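Long-range contact in calcium homeostasis modulator protein 5 (Homo sapiens, PDB 7D61), which assembles into undecameric, cone-shaped large-pore channels whose gating and ion conductance are likely regulated by membrane lipids: residues V28-L33 against V112-V117. Numbering follows the deposited sequence.
Sequences VGSERL and VMWLSV. With PA8 (1,2-dioctanoyl-sn-glycero-3-phosphate), chain P.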
# COMPACT_ATOMS: atom_id res chain seq x y z
N VAL A 28 0.66 -26.36 -25.71
CA VAL A 28 1.42 -25.30 -26.37
C VAL A 28 2.59 -24.87 -25.49
O VAL A 28 3.72 -24.72 -25.98
CB VAL A 28 0.49 -24.12 -26.70
CG1 VAL A 28 1.28 -22.89 -27.15
CG2 VAL A 28 -0.51 -24.52 -27.78
N GLY A 29 2.36 -24.69 -24.19
CA GLY A 29 3.43 -24.33 -23.29
C GLY A 29 4.41 -25.44 -23.00
O GLY A 29 5.53 -25.17 -22.57
N SER A 30 4.01 -26.70 -23.22
CA SER A 30 4.92 -27.82 -23.05
C SER A 30 5.76 -28.07 -24.30
O SER A 30 6.83 -28.68 -24.19
CB SER A 30 4.14 -29.09 -22.70
OG SER A 30 4.96 -30.24 -22.79
N GLU A 31 5.30 -27.63 -25.46
CA GLU A 31 6.06 -27.78 -26.70
C GLU A 31 7.02 -26.62 -26.94
O GLU A 31 8.03 -26.80 -27.62
CB GLU A 31 5.11 -27.91 -27.89
CG GLU A 31 5.69 -28.67 -29.07
CD GLU A 31 6.35 -27.75 -30.08
OE1 GLU A 31 6.10 -26.53 -30.02
OE2 GLU A 31 7.12 -28.26 -30.92
N ARG A 32 6.74 -25.45 -26.37
CA ARG A 32 7.65 -24.32 -26.44
C ARG A 32 8.71 -24.35 -25.35
O ARG A 32 9.45 -23.37 -25.19
CB ARG A 32 6.87 -23.00 -26.37
CG ARG A 32 6.00 -22.74 -27.59
CD ARG A 32 6.81 -22.85 -28.87
NE ARG A 32 7.82 -21.80 -28.96
CZ ARG A 32 9.06 -22.00 -29.41
NH1 ARG A 32 9.44 -23.20 -29.81
NH2 ARG A 32 9.91 -20.98 -29.46
N LEU A 33 8.80 -25.44 -24.60
CA LEU A 33 9.87 -25.66 -23.63
C LEU A 33 10.76 -26.83 -24.00
O LEU A 33 11.93 -26.84 -23.60
CB LEU A 33 9.27 -25.87 -22.23
CG LEU A 33 10.12 -25.89 -20.95
CD1 LEU A 33 9.32 -25.27 -19.83
CD2 LEU A 33 10.51 -27.31 -20.57
N VAL A 112 -3.32 -36.07 -30.57
CA VAL A 112 -3.50 -35.31 -31.80
C VAL A 112 -3.15 -33.84 -31.59
O VAL A 112 -2.50 -33.21 -32.43
CB VAL A 112 -4.94 -35.50 -32.33
CG1 VAL A 112 -5.28 -34.49 -33.41
CG2 VAL A 112 -5.10 -36.90 -32.89
N MET A 113 -3.49 -33.29 -30.42
CA MET A 113 -3.13 -31.92 -30.12
C MET A 113 -1.65 -31.76 -29.77
O MET A 113 -1.19 -30.62 -29.63
CB MET A 113 -3.98 -31.38 -28.97
CG MET A 113 -5.45 -31.25 -29.31
SD MET A 113 -6.39 -30.28 -28.11
CE MET A 113 -5.61 -30.78 -26.59
N TRP A 114 -0.90 -32.85 -29.60
CA TRP A 114 0.55 -32.73 -29.49
C TRP A 114 1.20 -32.70 -30.86
O TRP A 114 2.09 -31.88 -31.12
CB TRP A 114 1.12 -33.88 -28.65
CG TRP A 114 2.61 -34.01 -28.79
CD1 TRP A 114 3.29 -34.94 -29.52
CD2 TRP A 114 3.60 -33.18 -28.18
NE1 TRP A 114 4.64 -34.74 -29.40
CE2 TRP A 114 4.86 -33.67 -28.58
CE3 TRP A 114 3.55 -32.07 -27.33
CZ2 TRP A 114 6.05 -33.08 -28.17
CZ3 TRP A 114 4.73 -31.49 -26.92
CH2 TRP A 114 5.97 -32.00 -27.34
N LEU A 115 0.77 -33.59 -31.76
CA LEU A 115 1.36 -33.70 -33.08
C LEU A 115 1.05 -32.50 -33.97
O LEU A 115 1.76 -32.28 -34.96
CB LEU A 115 0.87 -34.97 -33.77
CG LEU A 115 1.51 -36.28 -33.32
CD1 LEU A 115 0.68 -37.45 -33.79
CD2 LEU A 115 2.92 -36.37 -33.86
N SER A 116 0.02 -31.72 -33.64
CA SER A 116 -0.32 -30.54 -34.42
C SER A 116 0.49 -29.32 -34.00
O SER A 116 0.93 -28.55 -34.85
CB SER A 116 -1.81 -30.24 -34.29
OG SER A 116 -2.58 -31.36 -34.70
N VAL A 117 0.70 -29.13 -32.69
CA VAL A 117 1.51 -28.02 -32.22
C VAL A 117 2.98 -28.27 -32.51
O VAL A 117 3.74 -27.34 -32.80
CB VAL A 117 1.24 -27.79 -30.72
CG1 VAL A 117 2.04 -26.63 -30.16
CG2 VAL A 117 -0.24 -27.55 -30.50
O1 PA8 P . 9.01 -19.09 -34.32
O2 PA8 P . 7.47 -20.86 -35.09
P1 PA8 P . 8.61 -20.54 -34.16
O3 PA8 P . 9.79 -21.42 -34.49
O4 PA8 P . 8.14 -20.80 -32.60
C1 PA8 P . 6.94 -21.47 -32.36
C2 PA8 P . 5.86 -20.43 -32.09
C3 PA8 P . 4.59 -20.81 -32.86
O5 PA8 P . 3.53 -20.92 -31.96
C4 PA8 P . 2.43 -21.65 -32.43
O6 PA8 P . 2.47 -22.19 -33.48
C5 PA8 P . 1.16 -21.74 -31.59
C6 PA8 P . 0.06 -22.53 -32.29
C7 PA8 P . -1.32 -22.31 -31.68
O7 PA8 P . 5.57 -20.37 -30.72
C12 PA8 P . 6.15 -19.29 -30.03
O8 PA8 P . 7.15 -18.80 -30.42
C13 PA8 P . 5.51 -18.76 -28.74
C14 PA8 P . 4.13 -18.14 -28.96
C15 PA8 P . 3.02 -19.19 -28.96
C16 PA8 P . 1.66 -18.60 -28.58
C17 PA8 P . 1.56 -18.25 -27.10
C18 PA8 P . 0.12 -17.98 -26.67
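Glu31 of transmembrane helix S1 reaches between Trp114 and Val117 of S3: its two methylenes lie beside the indole, and its acid end lies beside the backbone of Val117. At its root, CB touches the benzo end of the indole, 3.7 Å from Trp114 CZ3, and also lies 4.0 Å from Val117 CG1. CG is anti to the backbone N (chi1 -154°), which keeps it beside the same ring, 3.8 Å from Trp114 CH2. The chain then bends (chi2 -93°) and carries the carboxylate off toward Val117, its plane 64° from that of the indole. There OE1 sits 3.7 Å from Val117 O; both are acceptors if the acid is ionised, so no attraction is expected between them and the acid needs donors from other residues. Asn121 ND2 bonds to OE1, and OE2 too is satisfied from outside the two segments. Glutamate suits this place because its methylenes can pack beside an aromatic ring while its acid end reaches polar partners.

Trp114 CZ3 and CH2 meet those methylenes obliquely, while NE1 donates to the carbonyl O of Leu55 on S2, which ties the ring to a third helix. Where the two segments' backbones come nearest, valine's short, branched, apolar side chain fits: Val28 and Val117 cross at about a right angle, with CG2 of Val28 4.1 Å from CG1 of Val117. Arg32, whose positive charge suits an anionic lipid, turns to the bound short-chain phosphatidic acid, where its NE lies 3.2 Å from the ester oxygen O7 and O4 stands over one face of its guanidinium.

The axes of segments 28-33 and 112-117 come within 10.0 Å. Contact between them is mainly apolar, and polar ends find partners beyond the pair: Asn121, like Arg32 a phosphatidic-acid-binding residue, for Glu31, and Leu55 for Trp114.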